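Local coordinates for protein beta-galactosidase (Bacillus circulans subsp. alkalophilus, PDB 3TTY) that hydrolyses beta-galactosides, releasing terminal galactose, and holds a bound galactose in the pocket of its TIM barrel, at residues I9-Y15 / T341-L347; D38-V44 / Y75-S81; V249-L253 / M304-Q308; E27-F32 / Q346-S350. One frame throughout, in Å; residues are numbered along the deposited sequence.

Contact 1 of 4, residues I9-Y15 / T341-L347. With GLA (alpha-D-galactopyranose), chain H.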
# COMPACT_ATOMS: atom_id res chain seq x y z
N ILE A 9 -26.40 -37.65 -3.84
CA ILE A 9 -25.54 -36.49 -3.69
C ILE A 9 -24.10 -36.99 -3.66
O ILE A 9 -23.68 -37.61 -2.69
CB ILE A 9 -25.87 -35.73 -2.40
CG1 ILE A 9 -27.30 -35.18 -2.49
CG2 ILE A 9 -24.87 -34.61 -2.17
CD1 ILE A 9 -27.86 -34.70 -1.20
N TRP A 10 -23.37 -36.77 -4.75
CA TRP A 10 -21.97 -37.23 -4.82
C TRP A 10 -21.16 -36.75 -3.62
O TRP A 10 -21.37 -35.66 -3.09
CB TRP A 10 -21.30 -36.74 -6.12
CG TRP A 10 -22.07 -37.06 -7.37
CD1 TRP A 10 -23.25 -37.73 -7.46
CD2 TRP A 10 -21.71 -36.72 -8.70
NE1 TRP A 10 -23.65 -37.83 -8.76
CE2 TRP A 10 -22.72 -37.21 -9.55
CE3 TRP A 10 -20.62 -36.04 -9.27
CZ2 TRP A 10 -22.67 -37.06 -10.93
CZ3 TRP A 10 -20.58 -35.89 -10.64
CH2 TRP A 10 -21.60 -36.39 -11.46
N TYR A 11 -20.20 -37.57 -3.21
CA TYR A 11 -19.38 -37.24 -2.05
C TYR A 11 -17.93 -37.67 -2.27
O TYR A 11 -17.65 -38.85 -2.46
CB TYR A 11 -19.95 -37.92 -0.80
CG TYR A 11 -19.42 -37.36 0.48
CD1 TYR A 11 -19.54 -36.00 0.77
CD2 TYR A 11 -18.79 -38.18 1.41
CE1 TYR A 11 -19.05 -35.48 1.95
CE2 TYR A 11 -18.30 -37.68 2.59
CZ TYR A 11 -18.43 -36.33 2.86
OH TYR A 11 -17.94 -35.83 4.05
N GLY A 12 -17.02 -36.70 -2.25
CA GLY A 12 -15.64 -36.96 -2.60
C GLY A 12 -14.95 -35.65 -2.94
O GLY A 12 -15.20 -34.64 -2.29
N GLY A 13 -14.09 -35.65 -3.96
CA GLY A 13 -13.45 -34.41 -4.39
C GLY A 13 -12.10 -34.58 -5.05
O GLY A 13 -11.76 -35.68 -5.53
N ASP A 14 -11.33 -33.50 -5.09
CA ASP A 14 -10.01 -33.51 -5.71
C ASP A 14 -9.13 -34.58 -5.06
O ASP A 14 -9.03 -34.66 -3.83
CB ASP A 14 -9.35 -32.14 -5.62
CG ASP A 14 -9.78 -31.19 -6.74
OD1 ASP A 14 -10.99 -31.08 -7.03
OD2 ASP A 14 -8.89 -30.53 -7.34
N TYR A 15 -8.50 -35.40 -5.89
CA TYR A 15 -7.68 -36.52 -5.43
C TYR A 15 -6.47 -36.58 -6.34
O TYR A 15 -6.61 -36.52 -7.55
CB TYR A 15 -8.50 -37.82 -5.48
CG TYR A 15 -7.78 -39.10 -5.09
CD1 TYR A 15 -7.02 -39.18 -3.92
CD2 TYR A 15 -7.88 -40.25 -5.87
CE1 TYR A 15 -6.37 -40.35 -3.55
CE2 TYR A 15 -7.23 -41.43 -5.51
CZ TYR A 15 -6.48 -41.48 -4.35
OH TYR A 15 -5.83 -42.64 -4.00
N THR A 341 -24.26 -32.17 -5.35
CA THR A 341 -23.06 -32.88 -4.95
C THR A 341 -22.46 -32.12 -3.78
O THR A 341 -22.68 -30.91 -3.63
CB THR A 341 -22.00 -32.94 -6.08
OG1 THR A 341 -21.43 -31.64 -6.26
CG2 THR A 341 -22.60 -33.40 -7.38
N VAL A 342 -21.73 -32.82 -2.92
CA VAL A 342 -20.81 -32.14 -2.02
C VAL A 342 -19.41 -32.74 -2.11
O VAL A 342 -19.17 -33.89 -1.75
CB VAL A 342 -21.33 -31.99 -0.54
CG1 VAL A 342 -22.80 -32.32 -0.43
CG2 VAL A 342 -20.49 -32.78 0.41
N MET A 343 -18.49 -31.94 -2.64
CA MET A 343 -17.15 -32.41 -2.92
C MET A 343 -16.11 -31.45 -2.36
O MET A 343 -16.38 -30.26 -2.18
CB MET A 343 -17.00 -32.63 -4.42
CG MET A 343 -17.98 -33.66 -4.93
SD MET A 343 -18.31 -33.66 -6.70
CE MET A 343 -16.68 -33.96 -7.41
N PHE A 344 -14.93 -31.99 -2.05
CA PHE A 344 -13.90 -31.26 -1.33
C PHE A 344 -12.69 -30.98 -2.19
O PHE A 344 -12.39 -31.72 -3.14
CB PHE A 344 -13.36 -32.12 -0.15
CG PHE A 344 -14.37 -32.43 0.92
CD1 PHE A 344 -14.82 -31.44 1.78
CD2 PHE A 344 -14.84 -33.73 1.08
CE1 PHE A 344 -15.74 -31.72 2.78
CE2 PHE A 344 -15.77 -34.03 2.08
CZ PHE A 344 -16.22 -33.02 2.93
N PHE A 345 -11.96 -29.92 -1.84
CA PHE A 345 -10.51 -29.95 -2.02
C PHE A 345 -9.91 -30.14 -0.63
O PHE A 345 -10.25 -29.38 0.28
CB PHE A 345 -9.97 -28.67 -2.66
CG PHE A 345 -8.50 -28.74 -2.97
CD1 PHE A 345 -8.06 -29.17 -4.22
CD2 PHE A 345 -7.55 -28.41 -2.01
CE1 PHE A 345 -6.70 -29.26 -4.51
CE2 PHE A 345 -6.19 -28.49 -2.29
CZ PHE A 345 -5.76 -28.92 -3.54
N GLN A 346 -9.07 -31.15 -0.42
CA GLN A 346 -8.88 -32.29 -1.31
C GLN A 346 -8.96 -33.55 -0.44
O GLN A 346 -9.11 -33.45 0.77
CB GLN A 346 -7.54 -32.21 -2.05
CG GLN A 346 -6.31 -32.03 -1.14
CD GLN A 346 -5.00 -32.07 -1.92
OE1 GLN A 346 -4.84 -32.88 -2.83
NE2 GLN A 346 -4.05 -31.19 -1.56
N LEU A 347 -8.85 -34.72 -1.06
CA LEU A 347 -9.03 -35.97 -0.32
C LEU A 347 -7.82 -36.36 0.57
O LEU A 347 -7.99 -36.98 1.62
CB LEU A 347 -9.44 -37.11 -1.26
CG LEU A 347 -10.75 -36.86 -2.00
CD1 LEU A 347 -11.27 -38.13 -2.64
CD2 LEU A 347 -11.79 -36.29 -1.03
C1 GLA H . -9.41 -23.53 -5.63
C2 GLA H . -8.71 -24.51 -6.60
C3 GLA H . -8.19 -25.78 -5.91
C4 GLA H . -7.42 -25.34 -4.67
C5 GLA H . -8.30 -24.44 -3.80
C6 GLA H . -7.53 -24.08 -2.53
O1 GLA H . -10.69 -23.95 -5.13
O2 GLA H . -9.61 -24.89 -7.64
O3 GLA H . -7.31 -26.53 -6.76
O4 GLA H . -6.30 -24.60 -5.14
O5 GLA H . -8.58 -23.23 -4.51
O6 GLA H . -8.43 -23.58 -1.53
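Trp-10 O accepts the amide Val-342 N at 2.9 Å. This bond and two like it join strands 10-14 and 339-344, the first and last of the (beta/alpha)8 barrel, and so close it. The other two pair Gly-12 O with Phe-344 N and Asp-14 N with Phe-344 O. Asp-14 O with Leu-347 N continues the pairing into the loop. Packing is tightest at the glycines, where Gly-13 CA lies 3.1 Å from Phe-344 O. Toward helix 371-386, Val-342 CG2 lies in the plane of the Tyr-11 ring, 3.4 Å from Tyr-11 CD1. The hydroxyl of Tyr-11 passes the edge of the Phe-344 ring and bonds to Cys-376 O. On the other side, Thr-341 CG2 packs against the Trp-10 indole, 3.7 Å from Trp-10 CD2.

Every residue here is buried, yet some pairs are looser. Met-343 SD is 4.2 Å from Trp-10 CE3, and Leu-347 CD1 is 4.0 Å from Tyr-15 CB. The Phe-345 ring faces the sugar pocket. Galactose C4 sits over the centre of one face and Gln-346 CB over the opposite one. Asp-14 OD2 meets the ring edge, 3.5 Å from Phe-345 CD1. The ring thus offers the sugar an apolar surface, while its edge probably suits the carboxylate.

Contact 2 of 4, residues D38-V44 / Y75-S81; sequences DVATVNV and YLCLATS
Asp-38 O accepts Tyr-75 N at 2.8 Å, the first of five backbone hydrogen bonds between these parallel strands. Tyr-75 O then takes Ala-40 N, Ala-40 O takes Cys-77 N, Cys-77 O takes Val-42 N, and Val-42 O takes Ala-79 N. The backbone polar groups of Val-39 and Thr-41 bond to segment 9-15 on the other side. The carboxylate of Asp-38 also looks elsewhere: OD2 has a salt bridge to Lys-8 and OD1 accepts Tyr-11 N.

Strands 39-42 and 75-79 are the second and third of the (beta/alpha)8 barrel, joined by a beta-alpha-beta crossover through helix 60-71. On the face toward that helix, Val-42 CG2 touches Leu-78 CD1 at 3.7 Å. On the face inside the barrel, Thr-41 OG1 rests 3.4 Å from Cys-77 CB.

Beyond the strands, side chains take over the bonding. Asn-43 has CG anti to its own N (chi1 -163°), which carries the amide across to the other segment. Its ND2 gives a hydrogen bond to Ala-79 O at 3.0 Å, tilted out of the carbonyl plane. Ser-81 OG donates to Asn-43 O at 2.6 Å from above the carbonyl plane. The same hydroxyl oxygen is hydrogen-bonded to Ser-46 N.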
# COMPACT_ATOMS: atom_id res chain seq x y z
N ASP A 38 -17.48 -41.47 -2.68
CA ASP A 38 -17.79 -42.24 -3.88
C ASP A 38 -17.49 -41.50 -5.20
O ASP A 38 -17.82 -42.00 -6.29
CB ASP A 38 -19.24 -42.77 -3.85
CG ASP A 38 -20.26 -41.69 -3.51
OD1 ASP A 38 -19.93 -40.48 -3.60
OD2 ASP A 38 -21.41 -42.04 -3.16
N VAL A 39 -16.88 -40.32 -5.11
CA VAL A 39 -16.44 -39.61 -6.31
C VAL A 39 -15.04 -39.03 -6.16
O VAL A 39 -14.68 -38.48 -5.13
CB VAL A 39 -17.45 -38.53 -6.74
CG1 VAL A 39 -17.51 -37.40 -5.73
CG2 VAL A 39 -17.11 -38.01 -8.13
N ALA A 40 -14.23 -39.16 -7.21
CA ALA A 40 -12.89 -38.62 -7.21
C ALA A 40 -12.73 -37.71 -8.42
O ALA A 40 -13.13 -38.07 -9.53
CB ALA A 40 -11.84 -39.75 -7.23
N THR A 41 -12.16 -36.53 -8.19
CA THR A 41 -11.85 -35.59 -9.26
C THR A 41 -10.35 -35.68 -9.50
O THR A 41 -9.56 -35.19 -8.71
CB THR A 41 -12.20 -34.13 -8.85
OG1 THR A 41 -13.61 -34.03 -8.58
CG2 THR A 41 -11.80 -33.13 -9.93
N VAL A 42 -9.96 -36.33 -10.58
CA VAL A 42 -8.56 -36.67 -10.78
C VAL A 42 -7.97 -35.99 -12.01
O VAL A 42 -8.71 -35.47 -12.85
CB VAL A 42 -8.37 -38.18 -10.91
CG1 VAL A 42 -9.03 -38.89 -9.73
CG2 VAL A 42 -8.98 -38.66 -12.22
N ASN A 43 -6.64 -35.99 -12.08
CA ASN A 43 -5.91 -35.44 -13.23
C ASN A 43 -6.09 -33.93 -13.46
O ASN A 43 -6.03 -33.47 -14.61
CB ASN A 43 -6.30 -36.18 -14.50
CG ASN A 43 -5.32 -35.94 -15.63
OD1 ASN A 43 -4.09 -36.09 -15.46
ND2 ASN A 43 -5.84 -35.57 -16.80
N VAL A 44 -6.32 -33.16 -12.39
CA VAL A 44 -6.50 -31.72 -12.56
C VAL A 44 -5.18 -31.04 -12.91
O VAL A 44 -5.15 -30.08 -13.69
CB VAL A 44 -7.09 -31.04 -11.30
CG1 VAL A 44 -7.30 -29.55 -11.55
CG2 VAL A 44 -8.38 -31.70 -10.90
N TYR A 75 -16.72 -43.25 -8.54
CA TYR A 75 -16.96 -42.57 -9.81
C TYR A 75 -15.96 -41.46 -10.08
O TYR A 75 -15.38 -40.90 -9.14
CB TYR A 75 -18.39 -42.02 -9.86
CG TYR A 75 -19.43 -43.12 -9.95
CD1 TYR A 75 -19.61 -43.85 -11.13
CD2 TYR A 75 -20.23 -43.44 -8.85
CE1 TYR A 75 -20.56 -44.86 -11.21
CE2 TYR A 75 -21.19 -44.45 -8.92
CZ TYR A 75 -21.35 -45.15 -10.11
OH TYR A 75 -22.29 -46.15 -10.19
N LEU A 76 -15.77 -41.13 -11.35
CA LEU A 76 -14.70 -40.23 -11.76
C LEU A 76 -15.21 -38.91 -12.35
O LEU A 76 -15.98 -38.89 -13.32
CB LEU A 76 -13.78 -40.93 -12.75
CG LEU A 76 -13.24 -42.25 -12.17
CD1 LEU A 76 -12.61 -43.12 -13.24
CD2 LEU A 76 -12.27 -41.97 -11.06
N CYS A 77 -14.78 -37.82 -11.73
CA CYS A 77 -14.87 -36.51 -12.33
C CYS A 77 -13.49 -36.25 -12.96
O CYS A 77 -12.55 -35.87 -12.27
CB CYS A 77 -15.21 -35.46 -11.27
SG CYS A 77 -15.41 -33.82 -11.95
N LEU A 78 -13.37 -36.49 -14.26
CA LEU A 78 -12.07 -36.48 -14.92
C LEU A 78 -11.72 -35.10 -15.47
O LEU A 78 -12.44 -34.56 -16.31
CB LEU A 78 -11.99 -37.55 -16.02
CG LEU A 78 -10.65 -37.67 -16.77
CD1 LEU A 78 -9.48 -37.97 -15.81
CD2 LEU A 78 -10.72 -38.72 -17.86
N ALA A 79 -10.61 -34.54 -15.01
CA ALA A 79 -10.17 -33.23 -15.47
C ALA A 79 -9.27 -33.34 -16.71
O ALA A 79 -8.59 -34.35 -16.91
CB ALA A 79 -9.46 -32.48 -14.33
N THR A 80 -9.26 -32.30 -17.53
CA THR A 80 -8.42 -32.27 -18.72
C THR A 80 -6.97 -31.88 -18.44
O THR A 80 -6.12 -31.99 -19.33
CB THR A 80 -8.97 -31.28 -19.75
OG1 THR A 80 -9.05 -29.99 -19.14
CG2 THR A 80 -10.36 -31.71 -20.19
N SER A 81 -6.69 -31.41 -17.22
CA SER A 81 -5.33 -31.06 -16.81
C SER A 81 -4.80 -29.78 -17.45
O SER A 81 -3.61 -29.51 -17.38
CB SER A 81 -4.35 -32.19 -17.13
OG SER A 81 -3.85 -32.80 -15.95

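Contact 3 of 4, residues V249-L253 / M304-Q308. With GLA (alpha-D-galactopyranose), chain H.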
# COMPACT_ATOMS: atom_id res chain seq x y z
N VAL A 249 -20.21 -31.96 -19.22
CA VAL A 249 -18.97 -31.21 -19.14
C VAL A 249 -19.18 -29.97 -18.30
O VAL A 249 -20.18 -29.25 -18.48
CB VAL A 249 -18.52 -30.74 -20.53
CG1 VAL A 249 -17.17 -30.03 -20.42
CG2 VAL A 249 -18.46 -31.91 -21.50
N THR A 250 -18.26 -29.71 -17.38
CA THR A 250 -18.30 -28.50 -16.59
C THR A 250 -16.90 -27.92 -16.44
O THR A 250 -15.91 -28.52 -16.87
CB THR A 250 -18.89 -28.76 -15.19
OG1 THR A 250 -19.13 -27.52 -14.53
CG2 THR A 250 -17.94 -29.61 -14.34
N THR A 251 -16.84 -26.74 -15.83
CA THR A 251 -15.58 -26.22 -15.32
C THR A 251 -15.92 -25.55 -13.99
O THR A 251 -17.08 -25.24 -13.75
CB THR A 251 -14.87 -25.26 -16.33
OG1 THR A 251 -13.60 -24.87 -15.79
CG2 THR A 251 -15.73 -24.00 -16.60
N ASN A 252 -14.95 -25.37 -13.11
CA ASN A 252 -15.29 -24.92 -11.76
C ASN A 252 -15.19 -23.40 -11.56
O ASN A 252 -14.13 -22.80 -11.75
CB ASN A 252 -14.52 -25.70 -10.67
CG ASN A 252 -13.01 -25.74 -10.91
OD1 ASN A 252 -12.54 -25.48 -12.01
ND2 ASN A 252 -12.26 -26.09 -9.87
N LEU A 253 -16.32 -22.80 -11.17
CA LEU A 253 -16.44 -21.35 -11.08
C LEU A 253 -16.27 -20.85 -9.65
O LEU A 253 -16.23 -21.65 -8.70
CB LEU A 253 -17.80 -20.88 -11.62
CG LEU A 253 -18.29 -21.54 -12.91
CD1 LEU A 253 -19.58 -20.91 -13.37
CD2 LEU A 253 -17.24 -21.49 -14.00
N MET A 304 -23.16 -28.41 -9.11
CA MET A 304 -22.18 -29.15 -8.32
C MET A 304 -21.47 -28.20 -7.37
O MET A 304 -21.05 -27.11 -7.77
CB MET A 304 -21.12 -29.80 -9.22
CG MET A 304 -21.66 -30.77 -10.25
SD MET A 304 -20.37 -31.45 -11.32
CE MET A 304 -19.33 -32.34 -10.14
N LEU A 305 -21.35 -28.60 -6.10
CA LEU A 305 -20.34 -28.04 -5.22
C LEU A 305 -19.13 -28.88 -5.59
O LEU A 305 -19.07 -30.08 -5.27
CB LEU A 305 -20.70 -28.29 -3.75
CG LEU A 305 -20.30 -27.35 -2.60
CD1 LEU A 305 -19.77 -28.13 -1.38
CD2 LEU A 305 -19.32 -26.26 -3.02
N MET A 306 -18.20 -28.27 -6.32
CA MET A 306 -17.02 -29.01 -6.76
C MET A 306 -15.99 -29.02 -5.64
O MET A 306 -15.29 -30.00 -5.46
CB MET A 306 -16.43 -28.39 -8.04
CG MET A 306 -15.22 -29.12 -8.61
SD MET A 306 -15.62 -30.72 -9.35
CE MET A 306 -16.68 -30.22 -10.72
N GLU A 307 -15.90 -27.92 -4.90
CA GLU A 307 -14.97 -27.85 -3.78
C GLU A 307 -15.46 -27.05 -2.57
O GLU A 307 -16.35 -26.20 -2.67
CB GLU A 307 -13.62 -27.26 -4.19
CG GLU A 307 -12.99 -27.80 -5.44
CD GLU A 307 -11.82 -26.93 -5.84
OE1 GLU A 307 -11.23 -26.33 -4.93
OE2 GLU A 307 -11.49 -26.84 -7.05
N GLN A 308 -14.81 -27.34 -1.46
CA GLN A 308 -14.91 -26.63 -0.19
C GLN A 308 -13.84 -27.35 0.62
O GLN A 308 -13.48 -28.49 0.31
CB GLN A 308 -16.29 -26.82 0.46
CG GLN A 308 -16.61 -28.26 0.87
CD GLN A 308 -17.95 -28.42 1.58
OE1 GLN A 308 -18.63 -27.45 1.89
NE2 GLN A 308 -18.33 -29.66 1.83
C1 GLA H . -9.41 -23.53 -5.63
C2 GLA H . -8.71 -24.51 -6.60
C3 GLA H . -8.19 -25.78 -5.91
C4 GLA H . -7.42 -25.34 -4.67
C5 GLA H . -8.30 -24.44 -3.80
C6 GLA H . -7.53 -24.08 -2.53
O1 GLA H . -10.69 -23.95 -5.13
O2 GLA H . -9.61 -24.89 -7.64
O3 GLA H . -7.31 -26.53 -6.76
O4 GLA H . -6.30 -24.60 -5.14
O5 GLA H . -8.58 -23.23 -4.51
O6 GLA H . -8.43 -23.58 -1.53
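Asn-252 and Glu-307 meet near the C-terminal ends of two strands of the (beta/alpha)8 barrel, 249-253 and 303-307. Strand 273-275 lies between them, so no backbone bond joins the two segments and side chains inside the barrel make the contact.

Glu-307 CB and CG run beside Phe-345, each 4.2 Å from Phe-345 CB. Beyond CG the chain is extended (chi2 169°), which takes the carboxylate to the galactose. Glu-307 CD lies 3.3 Å from galactose O1. Glu-307 OE1 accepts from galactose O1, the anomeric hydroxyl, at a modelled 2.4 Å. That is very short, and the exact length is doubtful. Tyr-277 OH also bonds to OE1. Glu-307 OE2 accepts from galactose O2 at 2.8 Å. Asn-252 ND2 reaches Glu-307 OE2 at 3.0 Å, but this bond is weak, with an angle of 124° at the hydrogen. The amide and carboxylate planes are turned 48° apart.

Asn-252 ND2 has its stronger bond to Asn-149 OD1, and Asn-252 OD1 accepts Glu-150 N. They probably set the amide's rotation beside the pocket. Deeper in the barrel, Met-306 CG lies 4.1 Å from Asn-252 CB. The Met-306 chain bends twice, and Met-306 CE meets Thr-250 CG2 tip to tip at 3.9 Å.

Contact 4 of 4, residues E27-F32 / Q346-S350; sequences EDMRMF and QLRRS
Helix 22-35, the first outer helix of the barrel, is tied to the loop after strand 339-344 by a salt bridge from Arg-348 to Asp-28. Arg-348 uses NE and NH2, both to Asp-28 OD1. Arg-348 NE is 2.9 Å from Asp-28 OD1 and falls on its syn lone pair, in the guanidinium plane. Arg-348 NH2 is modelled 2.5 Å from Asp-28 OD1, so short that the exact length is doubtful. The carboxylate and guanidinium planes are 58° apart. Asp-28 OD2 is taken by Tyr-15 OH, so both oxygens of this buried carboxylate have partners. The Arg-348 chain bends at chi2 (129°) and chi3 (38°), which turns its head to the helix. Glu-27 CB lies at the guanidinium edge, 3.8 Å from Arg-348 NH2, and Trp-20 adds a cation-pi contact.

In the (beta/alpha)8 fold this helix follows the first strand, while the loop leaves the last, so the contact spans the closing seam on the outside of the barrel. One helix turn on, at Phe-32, the contact is apolar. Leu-347 CD1 lies over one face of the Phe-32 ring in a CH-pi contact, 4.0 Å from the Phe-32 centroid. Tyr-15 meets the same ring edge-to-face.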
# COMPACT_ATOMS: atom_id res chain seq x y z
N GLU A 27 -4.34 -47.29 1.22
CA GLU A 27 -4.91 -46.62 2.38
C GLU A 27 -6.01 -45.64 1.98
O GLU A 27 -7.01 -45.52 2.69
CB GLU A 27 -3.82 -45.91 3.20
CG GLU A 27 -3.05 -46.84 4.12
CD GLU A 27 -3.98 -47.65 5.01
OE1 GLU A 27 -4.13 -48.87 4.75
OE2 GLU A 27 -4.56 -47.08 5.96
N ASP A 28 -5.84 -44.93 0.87
CA ASP A 28 -6.89 -44.02 0.40
C ASP A 28 -8.20 -44.77 0.18
O ASP A 28 -9.23 -44.36 0.71
CB ASP A 28 -6.49 -43.31 -0.91
CG ASP A 28 -5.25 -42.46 -0.77
OD1 ASP A 28 -4.95 -41.97 0.35
OD2 ASP A 28 -4.57 -42.27 -1.79
N MET A 29 -8.16 -45.85 -0.60
CA MET A 29 -9.37 -46.62 -0.89
C MET A 29 -10.03 -47.07 0.40
O MET A 29 -11.25 -46.96 0.56
CB MET A 29 -9.07 -47.86 -1.75
CG MET A 29 -8.51 -47.58 -3.15
SD MET A 29 -9.45 -46.34 -4.08
CE MET A 29 -8.38 -44.92 -3.86
N ARG A 30 -9.22 -47.58 1.33
CA ARG A 30 -9.74 -48.09 2.59
C ARG A 30 -10.46 -46.97 3.35
O ARG A 30 -11.58 -47.14 3.80
CB ARG A 30 -8.62 -48.71 3.45
CG ARG A 30 -9.12 -49.27 4.79
CD ARG A 30 -7.99 -49.80 5.70
NE ARG A 30 -7.16 -48.70 6.22
CZ ARG A 30 -7.51 -47.93 7.24
NH1 ARG A 30 -8.67 -48.11 7.86
NH2 ARG A 30 -6.71 -46.95 7.63
N MET A 31 -9.80 -45.82 3.47
CA MET A 31 -10.40 -44.68 4.18
C MET A 31 -11.59 -44.04 3.43
O MET A 31 -12.55 -43.60 4.05
CB MET A 31 -9.33 -43.64 4.57
CG MET A 31 -8.47 -44.10 5.78
SD MET A 31 -7.12 -43.03 6.34
CE MET A 31 -5.79 -43.58 5.29
N PHE A 32 -11.53 -44.02 2.09
CA PHE A 32 -12.64 -43.49 1.29
C PHE A 32 -13.90 -44.32 1.55
O PHE A 32 -15.00 -43.79 1.66
CB PHE A 32 -12.32 -43.44 -0.21
CG PHE A 32 -11.22 -42.45 -0.59
CD1 PHE A 32 -10.74 -41.54 0.34
CD2 PHE A 32 -10.67 -42.44 -1.87
CE1 PHE A 32 -9.72 -40.64 -0.00
CE2 PHE A 32 -9.67 -41.55 -2.22
CZ PHE A 32 -9.19 -40.64 -1.28
N GLN A 346 -9.07 -31.15 -0.42
CA GLN A 346 -8.88 -32.29 -1.31
C GLN A 346 -8.96 -33.55 -0.44
O GLN A 346 -9.11 -33.45 0.77
CB GLN A 346 -7.54 -32.21 -2.05
CG GLN A 346 -6.31 -32.03 -1.14
CD GLN A 346 -5.00 -32.07 -1.92
OE1 GLN A 346 -4.84 -32.88 -2.83
NE2 GLN A 346 -4.05 -31.19 -1.56
N LEU A 347 -8.85 -34.72 -1.06
CA LEU A 347 -9.03 -35.97 -0.32
C LEU A 347 -7.82 -36.36 0.57
O LEU A 347 -7.99 -36.98 1.62
CB LEU A 347 -9.44 -37.11 -1.26
CG LEU A 347 -10.75 -36.86 -2.00
CD1 LEU A 347 -11.27 -38.13 -2.64
CD2 LEU A 347 -11.79 -36.29 -1.03
N ARG A 348 -6.62 -35.98 0.17
CA ARG A 348 -5.44 -36.20 1.01
C ARG A 348 -4.43 -35.07 0.84
O ARG A 348 -4.08 -34.71 -0.28
CB ARG A 348 -4.79 -37.56 0.72
CG ARG A 348 -3.28 -37.56 0.88
CD ARG A 348 -2.70 -38.68 1.76
NE ARG A 348 -3.32 -40.00 1.66
CZ ARG A 348 -3.05 -40.99 2.53
NH1 ARG A 348 -2.19 -40.78 3.52
NH2 ARG A 348 -3.63 -42.18 2.43
N ARG A 349 -3.96 -34.52 1.96
CA ARG A 349 -3.10 -33.34 1.97
C ARG A 349 -1.81 -33.54 1.18
O ARG A 349 -1.23 -34.63 1.15
CB ARG A 349 -2.82 -32.86 3.41
CG ARG A 349 -3.97 -32.06 4.01
CD ARG A 349 -3.95 -31.89 5.53
NE ARG A 349 -3.10 -30.81 5.98
CZ ARG A 349 -3.38 -29.94 6.94
NH1 ARG A 349 -4.52 -29.98 7.62
NH2 ARG A 349 -2.49 -29.01 7.25
N SER A 350 -1.39 -32.47 0.51
CA SER A 350 -0.11 -32.41 -0.18
C SER A 350 0.99 -32.11 0.84
O SER A 350 0.69 -31.86 2.01
CB SER A 350 -0.15 -31.28 -1.20
OG SER A 350 -0.53 -30.09 -0.55

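All four contacts belong to one (beta/alpha)8 barrel. Contacts 1 and 2 are neighbouring stretches of its wall, and strands 10-14 and 39-42 bond directly to each other. Both rest on parallel backbone bonds. Contact 3 works across the barrel interior: its strands are not adjacent, so side chains replace backbone pairing, and Glu-307 also bonds the sugar. Thr-41 and Cys-77 of contact 2 touch Met-306 there. Contacts 1 and 3 share the galactose, through Phe-345 and Glu-307. Contact 4 lies furthest from the chain centre, about 29 Å against 11 Å for contact 3, centre to centre. It shares Leu-347 with contact 1, relies on a salt bridge, and includes the partly exposed Glu-27.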